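Local coordinates for protein GDP-L-fucose synthase (Campylobacter jejuni subsp. jejuni serotype O:2, PDB 7CXT) that binds NADPH and acts as a C4 reductase of GDP-6-OMe-4-keto-L-xylo-heptose, in the extended family of short-chain dehydrogenases/reductases, at residues L42-Q47 with N90-N95; T65-C70 with Y83-I88; L104-S109 with A140-G145. One frame throughout, in Å; residues are numbered along the deposited sequence.

Interaction 1: L42-Q47 with N90-N95; sequences LDLVNQ and NNVIHN. With NDP (NADPH dihydro-nicotinamide-adenine-dinucleotide phosphate), chain C.
The amide of N91 on helix 78-98 grips the loop backbone at L44, in the part of the Rossmann fold that receives the adenine of NADPH. N91 buries the most surface here, with L44 and Q47 next. Its ND2 donates to L44 O over 2.9 Å in a nearly straight bond (174° at the hydrogen). The acceptor lies within 3° of the N91 amide plane, whereas the donor is tilted out of the L44 carbonyl plane. With CG anti to the carbonyl carbon (chi1 -74°), N91 sends its amide across to the turn that runs from D43 to N46. L44 adds an apolar touch, CD2 against V92 CG2 at 3.9 Å. The same residue also meets the cofactor: L44 N donates to NADPH N1A at 2.9 Å, while D43 OD1 accepts from N6A at 3.1 Å. Two bonds thus read the Watson-Crick edge of the adenine. D43 OD1 also takes the backbone N of V45, an Asx turn that helps to orient the carboxylate. Q47, the first residue of helix 47-57, crosses N91 at about a right angle, its CB 3.2 Å from N91 OD1. The Q47 amide is held largely by Q47 N and V45 O of the second subunit. A water joins the two amides, donating to N91 OD1 at 3.0 Å and accepting from Q47 NE2 at 3.2 Å.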
loop_
_atom_site.group_PDB
_atom_site.type_symbol
_atom_site.label_atom_id
_atom_site.label_comp_id
_atom_site.label_asym_id
_atom_site.label_seq_id
_atom_site.Cartn_x
_atom_site.Cartn_y
_atom_site.Cartn_z
ATOM N N LEU A 42 -18.406 10.123 12.170
ATOM C CA LEU A 42 -17.979 9.569 10.885
ATOM C C LEU A 42 -16.720 8.738 11.107
ATOM O O LEU A 42 -15.645 9.280 11.369
ATOM C CB LEU A 42 -17.742 10.683 9.858
ATOM C CG LEU A 42 -16.981 10.337 8.571
ATOM C CD1 LEU A 42 -17.702 9.260 7.756
ATOM C CD2 LEU A 42 -16.724 11.599 7.701
ATOM N N ASP A 43 -16.849 7.420 11.015
ATOM C CA ASP A 43 -15.702 6.522 11.138
ATOM C C ASP A 43 -15.091 6.359 9.748
ATOM O O ASP A 43 -15.645 5.651 8.904
ATOM C CB ASP A 43 -16.135 5.181 11.733
ATOM C CG ASP A 43 -14.989 4.182 11.856
ATOM O OD1 ASP A 43 -13.856 4.482 11.440
ATOM O OD2 ASP A 43 -15.240 3.071 12.363
ATOM N N LEU A 44 -13.926 6.985 9.523
ATOM C CA LEU A 44 -13.321 7.014 8.201
ATOM C C LEU A 44 -12.843 5.651 7.715
ATOM O O LEU A 44 -12.472 5.536 6.538
ATOM C CB LEU A 44 -12.154 7.999 8.189
ATOM C CG LEU A 44 -12.615 9.444 8.335
ATOM C CD1 LEU A 44 -11.386 10.325 8.523
ATOM C CD2 LEU A 44 -13.460 9.867 7.129
ATOM N N VAL A 45 -12.765 4.648 8.592
ATOM C CA VAL A 45 -12.479 3.286 8.150
ATOM C C VAL A 45 -13.696 2.653 7.478
ATOM O O VAL A 45 -13.566 1.700 6.696
ATOM C CB VAL A 45 -12.002 2.463 9.363
ATOM C CG1 VAL A 45 -11.947 0.927 9.066
ATOM C CG2 VAL A 45 -10.647 2.971 9.821
ATOM N N ASN A 46 -14.882 3.172 7.749
ATOM C CA ASN A 46 -16.116 2.587 7.246
ATOM C C ASN A 46 -16.443 3.202 5.890
ATOM O O ASN A 46 -16.808 4.381 5.804
ATOM C CB ASN A 46 -17.248 2.809 8.236
ATOM C CG ASN A 46 -18.492 2.064 7.844
ATOM O OD1 ASN A 46 -19.288 2.546 7.048
ATOM N ND2 ASN A 46 -18.652 0.866 8.380
ATOM N N GLN A 47 -16.319 2.394 4.835
ATOM C CA GLN A 47 -16.469 2.900 3.474
ATOM C C GLN A 47 -17.875 3.433 3.216
ATOM O O GLN A 47 -18.046 4.433 2.511
ATOM C CB GLN A 47 -16.127 1.787 2.486
ATOM C CG GLN A 47 -16.540 2.024 1.034
ATOM C CD GLN A 47 -16.466 0.728 0.235
ATOM O OE1 GLN A 47 -17.187 -0.226 0.521
ATOM N NE2 GLN A 47 -15.559 0.674 -0.734
ATOM N N ASN A 90 -7.872 4.942 1.371
ATOM C CA ASN A 90 -8.663 4.487 0.230
ATOM C C ASN A 90 -10.047 5.115 0.235
ATOM O O ASN A 90 -10.509 5.629 -0.789
ATOM C CB ASN A 90 -8.810 2.975 0.247
ATOM C CG ASN A 90 -7.532 2.266 -0.022
ATOM O OD1 ASN A 90 -6.486 2.886 -0.209
ATOM N ND2 ASN A 90 -7.595 0.945 -0.041
ATOM N N ASN A 91 -10.728 5.068 1.383
ATOM C CA ASN A 91 -12.095 5.579 1.452
ATOM C C ASN A 91 -12.150 7.049 1.072
ATOM O O ASN A 91 -12.972 7.453 0.247
ATOM C CB ASN A 91 -12.676 5.402 2.860
ATOM C CG ASN A 91 -13.045 3.951 3.180
ATOM O OD1 ASN A 91 -13.252 3.130 2.282
ATOM N ND2 ASN A 91 -13.126 3.638 4.469
ATOM N N VAL A 92 -11.291 7.868 1.687
ATOM C CA VAL A 92 -11.357 9.306 1.455
ATOM C C VAL A 92 -10.886 9.645 0.044
ATOM O O VAL A 92 -11.491 10.479 -0.640
ATOM C CB VAL A 92 -10.547 10.059 2.531
ATOM C CG1 VAL A 92 -10.393 11.554 2.165
ATOM C CG2 VAL A 92 -11.205 9.903 3.910
ATOM N N ILE A 93 -9.833 8.978 -0.437
ATOM C CA ILE A 93 -9.279 9.352 -1.738
ATOM C C ILE A 93 -10.217 8.942 -2.863
ATOM O O ILE A 93 -10.516 9.739 -3.763
ATOM C CB ILE A 93 -7.868 8.763 -1.920
ATOM C CG1 ILE A 93 -6.877 9.515 -1.022
ATOM C CG2 ILE A 93 -7.436 8.860 -3.375
ATOM C CD1 ILE A 93 -5.536 8.790 -0.831
ATOM N N HIS A 94 -10.713 7.704 -2.826
ATOM C CA HIS A 94 -11.546 7.247 -3.929
ATOM C C HIS A 94 -12.863 8.004 -3.957
ATOM O O HIS A 94 -13.327 8.405 -5.025
ATOM C CB HIS A 94 -11.802 5.739 -3.835
ATOM C CG HIS A 94 -12.644 5.212 -4.948
ATOM N ND1 HIS A 94 -12.209 5.162 -6.257
ATOM C CD2 HIS A 94 -13.909 4.722 -4.953
ATOM C CE1 HIS A 94 -13.173 4.674 -7.019
ATOM N NE2 HIS A 94 -14.213 4.395 -6.251
ATOM N N ASN A 95 -13.477 8.215 -2.787
ATOM C CA ASN A 95 -14.743 8.920 -2.763
ATOM C C ASN A 95 -14.586 10.400 -3.070
ATOM O O ASN A 95 -15.529 11.006 -3.580
ATOM C CB ASN A 95 -15.438 8.662 -1.423
ATOM C CG ASN A 95 -16.057 7.287 -1.384
ATOM O OD1 ASN A 95 -17.111 7.075 -1.967
ATOM N ND2 ASN A 95 -15.372 6.330 -0.759
HETATM P PA NDP C . -3.360 13.109 15.197
HETATM O O1A NDP C . -3.161 11.681 15.566
HETATM O O2A NDP C . -2.880 14.219 16.092
HETATM O O5B NDP C . -4.964 13.362 14.950
HETATM C C5B NDP C . -5.376 12.383 14.062
HETATM C C4B NDP C . -6.898 12.578 13.899
HETATM O O4B NDP C . -7.452 11.517 13.126
HETATM C C3B NDP C . -7.536 12.558 15.314
HETATM O O3B NDP C . -8.403 13.654 15.461
HETATM C C2B NDP C . -8.362 11.243 15.272
HETATM O O2B NDP C . -9.526 11.326 15.881
HETATM C C1B NDP C . -8.649 11.161 13.744
HETATM N N9A NDP C . -8.981 9.803 13.356
HETATM C C8A NDP C . -8.183 8.634 13.461
HETATM N N7A NDP C . -8.800 7.544 13.013
HETATM C C5A NDP C . -10.086 8.023 12.596
HETATM C C6A NDP C . -11.198 7.378 12.036
HETATM N N6A NDP C . -11.220 6.011 11.787
HETATM N N1A NDP C . -12.306 8.068 11.710
HETATM C C2A NDP C . -12.271 9.421 11.980
HETATM N N3A NDP C . -11.309 10.176 12.497
HETATM C C4A NDP C . -10.196 9.423 12.810
HETATM O O3 NDP C . -2.680 13.157 13.690
HETATM P PN NDP C . -1.663 14.389 13.475
HETATM O O1N NDP C . -0.467 14.178 14.320
HETATM O O2N NDP C . -2.277 15.753 13.238
HETATM O O5D NDP C . -0.959 14.029 11.908
HETATM C C5D NDP C . -1.834 14.286 10.887
HETATM C C4D NDP C . -1.159 13.825 9.603
HETATM O O4D NDP C . 0.258 14.159 9.667
HETATM C C3D NDP C . -1.220 12.251 9.523
HETATM O O3D NDP C . -1.325 11.882 8.194
HETATM C C2D NDP C . 0.149 11.833 10.081
HETATM O O2D NDP C . 0.615 10.609 9.574
HETATM C C1D NDP C . 1.009 12.962 9.482
HETATM N N1N NDP C . 2.269 13.047 10.215
HETATM C C2N NDP C . 2.325 13.536 11.525
HETATM C C3N NDP C . 3.474 13.328 12.265
HETATM C C7N NDP C . 3.552 13.816 13.642
HETATM O O7N NDP C . 4.600 13.831 14.316
HETATM N N7N NDP C . 2.377 14.263 14.235
HETATM C C4N NDP C . 4.636 12.600 11.726
HETATM C C5N NDP C . 4.546 12.381 10.274
HETATM C C6N NDP C . 3.423 12.603 9.595
HETATM P P2B NDP C . -9.535 10.863 17.634
HETATM O O1X NDP C . -8.731 12.006 18.160
HETATM O O2X NDP C . -11.048 10.892 17.877
HETATM O O3X NDP C . -8.867 9.524 17.534
HETATM O O HOH W 1 -14.122 3.493 -0.582
#

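Interaction 2: T65-C70 with Y83-I88; sequences TAVLPC and YENLMI. With NDP (NADPH dihydro-nicotinamide-adenine-dinucleotide phosphate), chain C.
N85 OD1 is gripped twice, by L68 N at 2.8 Å and by a water that donates to it at 2.8 Å. That water also donates to A66 O over 2.7 Å, bridging the helix side chain to the loop one peptide further back. The other end of the N85 amide closes a two-point clasp on L68: ND2 donates to L68 O at 2.9 Å, in the carbonyl plane and on a lone pair, with 165° at the hydrogen. One asparagine therefore satisfies both backbone polar atoms of a single loop residue, as a neighbouring strand would, and the two bonds should fix how the amide is flipped. ND2 has a second partner, F81 O, one turn earlier in the helix. V67 turns its CB bond away from the helix, yet its CG2 passes N85 OD1 at 3.2 Å, while CG1, lodged between the backbone N and the carbonyl carbon (chi1 63°), reaches the bridging oxygen O3 and the nicotinamide-ribose carbon C3D of NADPH. L68, unlike V67, points its CB toward the helix: its CD2 lies against the carboxylate of E84, 3.3 Å from OE2. I88 CG2 meets A66 O at 3.8 Å, and I88 CD1 extends to the adenine. The loop leaves strand 61-64 of the parallel Rossmann sheet and is sandwiched between the cofactor and helix 78-98, with F138 of helix 136-156 touching both V67 and N85.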
loop_
_atom_site.group_PDB
_atom_site.type_symbol
_atom_site.label_atom_id
_atom_site.label_comp_id
_atom_site.label_asym_id
_atom_site.label_seq_id
_atom_site.Cartn_x
_atom_site.Cartn_y
_atom_site.Cartn_z
ATOM N N THR A 65 -6.085 14.659 7.173
ATOM C CA THR A 65 -5.148 14.544 8.284
ATOM C C THR A 65 -5.378 13.325 9.164
ATOM O O THR A 65 -4.509 13.021 9.988
ATOM C CB THR A 65 -5.182 15.806 9.179
ATOM O OG1 THR A 65 -6.320 15.770 10.052
ATOM C CG2 THR A 65 -5.239 17.072 8.336
ATOM N N ALA A 66 -6.508 12.626 9.032
ATOM C CA ALA A 66 -6.811 11.539 9.954
ATOM C C ALA A 66 -5.872 10.351 9.757
ATOM O O ALA A 66 -5.610 9.926 8.628
ATOM C CB ALA A 66 -8.256 11.085 9.784
ATOM N N VAL A 67 -5.435 9.760 10.869
ATOM C CA VAL A 67 -4.416 8.712 10.839
ATOM C C VAL A 67 -4.541 7.925 12.129
ATOM O O VAL A 67 -4.977 8.457 13.154
ATOM C CB VAL A 67 -2.995 9.324 10.687
ATOM C CG1 VAL A 67 -2.671 10.215 11.907
ATOM C CG2 VAL A 67 -1.902 8.257 10.553
ATOM N N LEU A 68 -4.148 6.647 12.082
ATOM C CA LEU A 68 -3.789 5.945 13.298
ATOM C C LEU A 68 -2.270 5.944 13.342
ATOM O O LEU A 68 -1.638 5.249 12.528
ATOM C CB LEU A 68 -4.335 4.513 13.296
ATOM C CG LEU A 68 -3.708 3.532 14.296
ATOM C CD1 LEU A 68 -3.869 4.025 15.743
ATOM C CD2 LEU A 68 -4.308 2.145 14.137
ATOM N N PRO A 69 -1.643 6.686 14.248
ATOM C CA PRO A 69 -0.213 6.966 14.084
ATOM C C PRO A 69 0.631 5.965 14.841
ATOM O O PRO A 69 0.198 5.422 15.864
ATOM C CB PRO A 69 -0.074 8.383 14.652
ATOM C CG PRO A 69 -1.098 8.424 15.755
ATOM C CD PRO A 69 -2.218 7.438 15.383
ATOM N N CYS A 70 1.818 5.695 14.326
ATOM C CA CYS A 70 2.723 4.771 14.982
ATOM C C CYS A 70 3.537 5.508 16.038
ATOM O O CYS A 70 4.190 6.513 15.747
ATOM C CB CYS A 70 3.642 4.111 13.957
ATOM S SG CYS A 70 4.492 2.663 14.595
ATOM N N TYR A 83 -3.947 -1.760 8.117
ATOM C CA TYR A 83 -5.357 -1.884 7.738
ATOM C C TYR A 83 -6.093 -0.561 7.893
ATOM O O TYR A 83 -6.720 -0.069 6.951
ATOM C CB TYR A 83 -6.069 -2.942 8.582
ATOM C CG TYR A 83 -7.583 -2.905 8.350
ATOM C CD1 TYR A 83 -8.123 -3.371 7.157
ATOM C CD2 TYR A 83 -8.453 -2.364 9.297
ATOM C CE1 TYR A 83 -9.467 -3.312 6.900
ATOM C CE2 TYR A 83 -9.840 -2.320 9.063
ATOM C CZ TYR A 83 -10.331 -2.802 7.856
ATOM O OH TYR A 83 -11.677 -2.767 7.571
ATOM N N GLU A 84 -6.039 0.027 9.089
ATOM C CA GLU A 84 -6.850 1.218 9.343
ATOM C C GLU A 84 -6.400 2.407 8.500
ATOM O O GLU A 84 -7.232 3.131 7.952
ATOM C CB GLU A 84 -6.832 1.569 10.838
ATOM C CG GLU A 84 -7.671 0.593 11.711
ATOM C CD GLU A 84 -7.594 0.923 13.199
ATOM O OE1 GLU A 84 -7.569 -0.014 14.038
ATOM O OE2 GLU A 84 -7.539 2.127 13.523
ATOM N N ASN A 85 -5.094 2.626 8.369
ATOM C CA ASN A 85 -4.637 3.748 7.543
ATOM C C ASN A 85 -4.890 3.515 6.054
ATOM O O ASN A 85 -5.251 4.453 5.331
ATOM C CB ASN A 85 -3.155 4.031 7.808
ATOM C CG ASN A 85 -2.936 4.622 9.183
ATOM O OD1 ASN A 85 -3.470 5.693 9.499
ATOM N ND2 ASN A 85 -2.206 3.910 10.028
ATOM N N LEU A 86 -4.737 2.278 5.566
ATOM C CA LEU A 86 -5.090 2.033 4.170
ATOM C C LEU A 86 -6.573 2.280 3.929
ATOM O O LEU A 86 -6.958 2.782 2.868
ATOM C CB LEU A 86 -4.749 0.600 3.750
ATOM C CG LEU A 86 -3.307 0.216 3.502
ATOM C CD1 LEU A 86 -3.195 -1.242 3.004
ATOM C CD2 LEU A 86 -2.654 1.223 2.521
ATOM N N MET A 87 -7.423 1.935 4.904
ATOM C CA MET A 87 -8.865 2.105 4.712
ATOM C C MET A 87 -9.255 3.581 4.724
ATOM O O MET A 87 -10.051 4.031 3.887
ATOM C CB MET A 87 -9.644 1.352 5.803
ATOM C CG MET A 87 -9.642 -0.170 5.673
ATOM S SD MET A 87 -10.277 -0.801 4.109
ATOM C CE MET A 87 -11.922 -0.095 4.072
ATOM N N ILE A 88 -8.720 4.340 5.680
ATOM C CA ILE A 88 -8.938 5.788 5.691
ATOM C C ILE A 88 -8.471 6.401 4.375
ATOM O O ILE A 88 -9.204 7.155 3.725
ATOM C CB ILE A 88 -8.209 6.429 6.883
ATOM C CG1 ILE A 88 -8.746 5.900 8.210
ATOM C CG2 ILE A 88 -8.288 7.958 6.812
ATOM C CD1 ILE A 88 -7.947 6.441 9.390
HETATM P PA NDP C . -3.360 13.109 15.197
HETATM O O1A NDP C . -3.161 11.681 15.566
HETATM O O2A NDP C . -2.880 14.219 16.092
HETATM O O5B NDP C . -4.964 13.362 14.950
HETATM C C5B NDP C . -5.376 12.383 14.062
HETATM C C4B NDP C . -6.898 12.578 13.899
HETATM O O4B NDP C . -7.452 11.517 13.126
HETATM C C3B NDP C . -7.536 12.558 15.314
HETATM O O3B NDP C . -8.403 13.654 15.461
HETATM C C2B NDP C . -8.362 11.243 15.272
HETATM O O2B NDP C . -9.526 11.326 15.881
HETATM C C1B NDP C . -8.649 11.161 13.744
HETATM N N9A NDP C . -8.981 9.803 13.356
HETATM C C8A NDP C . -8.183 8.634 13.461
HETATM N N7A NDP C . -8.800 7.544 13.013
HETATM C C5A NDP C . -10.086 8.023 12.596
HETATM C C6A NDP C . -11.198 7.378 12.036
HETATM N N6A NDP C . -11.220 6.011 11.787
HETATM N N1A NDP C . -12.306 8.068 11.710
HETATM C C2A NDP C . -12.271 9.421 11.980
HETATM N N3A NDP C . -11.309 10.176 12.497
HETATM C C4A NDP C . -10.196 9.423 12.810
HETATM O O3 NDP C . -2.680 13.157 13.690
HETATM P PN NDP C . -1.663 14.389 13.475
HETATM O O1N NDP C . -0.467 14.178 14.320
HETATM O O2N NDP C . -2.277 15.753 13.238
HETATM O O5D NDP C . -0.959 14.029 11.908
HETATM C C5D NDP C . -1.834 14.286 10.887
HETATM C C4D NDP C . -1.159 13.825 9.603
HETATM O O4D NDP C . 0.258 14.159 9.667
HETATM C C3D NDP C . -1.220 12.251 9.523
HETATM O O3D NDP C . -1.325 11.882 8.194
HETATM C C2D NDP C . 0.149 11.833 10.081
HETATM O O2D NDP C . 0.615 10.609 9.574
HETATM C C1D NDP C . 1.009 12.962 9.482
HETATM N N1N NDP C . 2.269 13.047 10.215
HETATM C C2N NDP C . 2.325 13.536 11.525
HETATM C C3N NDP C . 3.474 13.328 12.265
HETATM C C7N NDP C . 3.552 13.816 13.642
HETATM O O7N NDP C . 4.600 13.831 14.316
HETATM N N7N NDP C . 2.377 14.263 14.235
HETATM C C4N NDP C . 4.636 12.600 11.726
HETATM C C5N NDP C . 4.546 12.381 10.274
HETATM C C6N NDP C . 3.423 12.603 9.595
HETATM P P2B NDP C . -9.535 10.863 17.634
HETATM O O1X NDP C . -8.731 12.006 18.160
HETATM O O2X NDP C . -11.048 10.892 17.877
HETATM O O3X NDP C . -8.867 9.524 17.534
HETATM O O HOH W 2 -4.892 7.433 7.749
#

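Interaction 3: L104-S109 with A140-G145; sequences LVFFGS and AAKIAG. With NDP (NADPH dihydro-nicotinamide-adenine-dinucleotide phosphate), chain C.
F106 sends its ring from the strand toward helix 136-156, where CE2 comes within 3.6 Å of G145 C and CZ within 3.9 Å of K142 CD. The ring is held obliquely between these two residues, and because G145 has no side chain the phenyl reaches the helix backbone itself. CG anti to the backbone N (chi1 169°) swings the ring across the gap, which spans 8.0 Å between the two axes. F107 turns its side chain away from the helix, but its carbonyl faces K142: NZ donates to F107 O at 3.0 Å, nearly along the C=O axis (163°). K142 NZ also donates to NADPH O3D at 2.9 Å and O2D at 3.1 Å, both hydroxyls of the nicotinamide ribose, and O3D also makes a weak bond to F107 O. G108 runs alongside the lysine chain, its CA near CD. S109 CB touches K142 CG at 4.0 Å, while its OG is bonded to Y111 N; this serine is predicted to matter for catalysis. The strand and helix directions differ by 143°, roughly antiparallel, as expected in a beta-alpha-beta crossover, here completed by strand 160-165. K142 holds the lysine place of the YxxxK signature of short-chain dehydrogenases, in which the lysine binds the nicotinamide ribose; F138 stands where that signature has its tyrosine.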
loop_
_atom_site.group_PDB
_atom_site.type_symbol
_atom_site.label_atom_id
_atom_site.label_comp_id
_atom_site.label_asym_id
_atom_site.label_seq_id
_atom_site.Cartn_x
_atom_site.Cartn_y
_atom_site.Cartn_z
ATOM N N LEU A 104 -7.038 17.743 -3.343
ATOM C CA LEU A 104 -6.930 17.050 -2.073
ATOM C C LEU A 104 -5.477 17.105 -1.633
ATOM O O LEU A 104 -4.564 17.041 -2.460
ATOM C CB LEU A 104 -7.414 15.592 -2.199
ATOM C CG LEU A 104 -7.293 14.653 -0.997
ATOM C CD1 LEU A 104 -8.426 13.596 -1.083
ATOM C CD2 LEU A 104 -5.930 13.972 -0.890
ATOM N N VAL A 105 -5.260 17.218 -0.329
ATOM C CA VAL A 105 -3.917 17.163 0.226
ATOM C C VAL A 105 -3.861 16.034 1.228
ATOM O O VAL A 105 -4.662 15.986 2.167
ATOM C CB VAL A 105 -3.496 18.490 0.885
ATOM C CG1 VAL A 105 -2.247 18.253 1.723
ATOM C CG2 VAL A 105 -3.207 19.520 -0.182
ATOM N N PHE A 106 -2.909 15.136 1.031
ATOM C CA PHE A 106 -2.698 14.004 1.908
ATOM C C PHE A 106 -1.351 14.174 2.586
ATOM O O PHE A 106 -0.405 14.686 1.980
ATOM C CB PHE A 106 -2.769 12.687 1.107
ATOM C CG PHE A 106 -2.309 11.488 1.870
ATOM C CD1 PHE A 106 -2.911 11.140 3.074
ATOM C CD2 PHE A 106 -1.274 10.700 1.383
ATOM C CE1 PHE A 106 -2.473 10.032 3.789
ATOM C CE2 PHE A 106 -0.839 9.584 2.073
ATOM C CZ PHE A 106 -1.455 9.236 3.281
ATOM N N PHE A 107 -1.254 13.777 3.848
ATOM C CA PHE A 107 -0.005 13.963 4.578
ATOM C C PHE A 107 0.714 12.630 4.725
ATOM O O PHE A 107 0.139 11.648 5.216
ATOM C CB PHE A 107 -0.257 14.627 5.924
ATOM C CG PHE A 107 -0.747 16.032 5.788
ATOM C CD1 PHE A 107 0.151 17.087 5.660
ATOM C CD2 PHE A 107 -2.095 16.298 5.723
ATOM C CE1 PHE A 107 -0.301 18.388 5.504
ATOM C CE2 PHE A 107 -2.557 17.598 5.570
ATOM C CZ PHE A 107 -1.655 18.647 5.452
ATOM N N GLY A 108 1.962 12.595 4.246
ATOM C CA GLY A 108 2.807 11.429 4.372
ATOM C C GLY A 108 3.657 11.483 5.619
ATOM O O GLY A 108 3.600 12.420 6.414
ATOM N N SER A 109 4.508 10.480 5.758
ATOM C CA SER A 109 5.360 10.346 6.927
ATOM C C SER A 109 6.760 9.971 6.493
ATOM O O SER A 109 6.938 9.228 5.528
ATOM C CB SER A 109 4.834 9.266 7.896
ATOM O OG SER A 109 5.805 8.954 8.888
ATOM N N ALA A 140 4.552 1.269 4.964
ATOM C CA ALA A 140 4.000 0.704 3.736
ATOM C C ALA A 140 2.609 1.270 3.440
ATOM O O ALA A 140 2.261 1.511 2.280
ATOM C CB ALA A 140 3.936 -0.825 3.845
ATOM N N ALA A 141 1.798 1.484 4.469
ATOM C CA ALA A 141 0.497 2.118 4.245
ATOM C C ALA A 141 0.653 3.562 3.754
ATOM O O ALA A 141 -0.108 4.020 2.891
ATOM C CB ALA A 141 -0.320 2.085 5.540
ATOM N N LYS A 142 1.630 4.298 4.298
ATOM C CA LYS A 142 1.856 5.667 3.830
ATOM C C LYS A 142 2.366 5.686 2.395
ATOM O O LYS A 142 2.010 6.577 1.619
ATOM C CB LYS A 142 2.841 6.394 4.746
ATOM C CG LYS A 142 2.229 6.874 6.056
ATOM C CD LYS A 142 1.154 7.920 5.813
ATOM C CE LYS A 142 0.558 8.383 7.146
ATOM N NZ LYS A 142 -0.588 9.331 6.978
ATOM N N ILE A 143 3.152 4.683 2.008
ATOM C CA ILE A 143 3.586 4.590 0.619
ATOM C C ILE A 143 2.377 4.416 -0.287
ATOM O O ILE A 143 2.239 5.091 -1.316
ATOM C CB ILE A 143 4.596 3.433 0.466
ATOM C CG1 ILE A 143 5.927 3.796 1.155
ATOM C CG2 ILE A 143 4.771 3.038 -1.015
ATOM C CD1 ILE A 143 6.987 2.684 1.128
ATOM N N ALA A 144 1.463 3.531 0.103
ATOM C CA ALA A 144 0.299 3.263 -0.723
ATOM C C ALA A 144 -0.594 4.488 -0.838
ATOM O O ALA A 144 -1.218 4.697 -1.880
ATOM C CB ALA A 144 -0.489 2.070 -0.154
ATOM N N GLY A 145 -0.652 5.318 0.199
ATOM C CA GLY A 145 -1.409 6.555 0.080
ATOM C C GLY A 145 -0.781 7.510 -0.916
ATOM O O GLY A 145 -1.477 8.108 -1.743
HETATM P PA NDP C . -3.360 13.109 15.197
HETATM O O1A NDP C . -3.161 11.681 15.566
HETATM O O2A NDP C . -2.880 14.219 16.092
HETATM O O5B NDP C . -4.964 13.362 14.950
HETATM C C5B NDP C . -5.376 12.383 14.062
HETATM C C4B NDP C . -6.898 12.578 13.899
HETATM O O4B NDP C . -7.452 11.517 13.126
HETATM C C3B NDP C . -7.536 12.558 15.314
HETATM O O3B NDP C . -8.403 13.654 15.461
HETATM C C2B NDP C . -8.362 11.243 15.272
HETATM O O2B NDP C . -9.526 11.326 15.881
HETATM C C1B NDP C . -8.649 11.161 13.744
HETATM N N9A NDP C . -8.981 9.803 13.356
HETATM C C8A NDP C . -8.183 8.634 13.461
HETATM N N7A NDP C . -8.800 7.544 13.013
HETATM C C5A NDP C . -10.086 8.023 12.596
HETATM C C6A NDP C . -11.198 7.378 12.036
HETATM N N6A NDP C . -11.220 6.011 11.787
HETATM N N1A NDP C . -12.306 8.068 11.710
HETATM C C2A NDP C . -12.271 9.421 11.980
HETATM N N3A NDP C . -11.309 10.176 12.497
HETATM C C4A NDP C . -10.196 9.423 12.810
HETATM O O3 NDP C . -2.680 13.157 13.690
HETATM P PN NDP C . -1.663 14.389 13.475
HETATM O O1N NDP C . -0.467 14.178 14.320
HETATM O O2N NDP C . -2.277 15.753 13.238
HETATM O O5D NDP C . -0.959 14.029 11.908
HETATM C C5D NDP C . -1.834 14.286 10.887
HETATM C C4D NDP C . -1.159 13.825 9.603
HETATM O O4D NDP C . 0.258 14.159 9.667
HETATM C C3D NDP C . -1.220 12.251 9.523
HETATM O O3D NDP C . -1.325 11.882 8.194
HETATM C C2D NDP C . 0.149 11.833 10.081
HETATM O O2D NDP C . 0.615 10.609 9.574
HETATM C C1D NDP C . 1.009 12.962 9.482
HETATM N N1N NDP C . 2.269 13.047 10.215
HETATM C C2N NDP C . 2.325 13.536 11.525
HETATM C C3N NDP C . 3.474 13.328 12.265
HETATM C C7N NDP C . 3.552 13.816 13.642
HETATM O O7N NDP C . 4.600 13.831 14.316
HETATM N N7N NDP C . 2.377 14.263 14.235
HETATM C C4N NDP C . 4.636 12.600 11.726
HETATM C C5N NDP C . 4.546 12.381 10.274
HETATM C C6N NDP C . 3.423 12.603 9.595
HETATM P P2B NDP C . -9.535 10.863 17.634
HETATM O O1X NDP C . -8.731 12.006 18.160
HETATM O O2X NDP C . -11.048 10.892 17.877
HETATM O O3X NDP C . -8.867 9.524 17.534
#

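Following the chain, the loop before helix 47-57 opens interaction 1, which closes on helix 78-98 and encloses helix 47-57 and strand 61-64. Interaction 2 falls wholly within that span: 65-70, just beyond strand 61-64, returns to an earlier part of the same helix. Interaction 3 opens only after both have closed, joining strand 103-109 to helix 136-156, so it is in series and no loops cross. Contact is direct: L44 packs on A66, L86 on A144, and T65 on F107. Together they line NADPH from adenine (interaction 1) to the nicotinamide and its ribose (interaction 3), and both helices also pack against the second subunit.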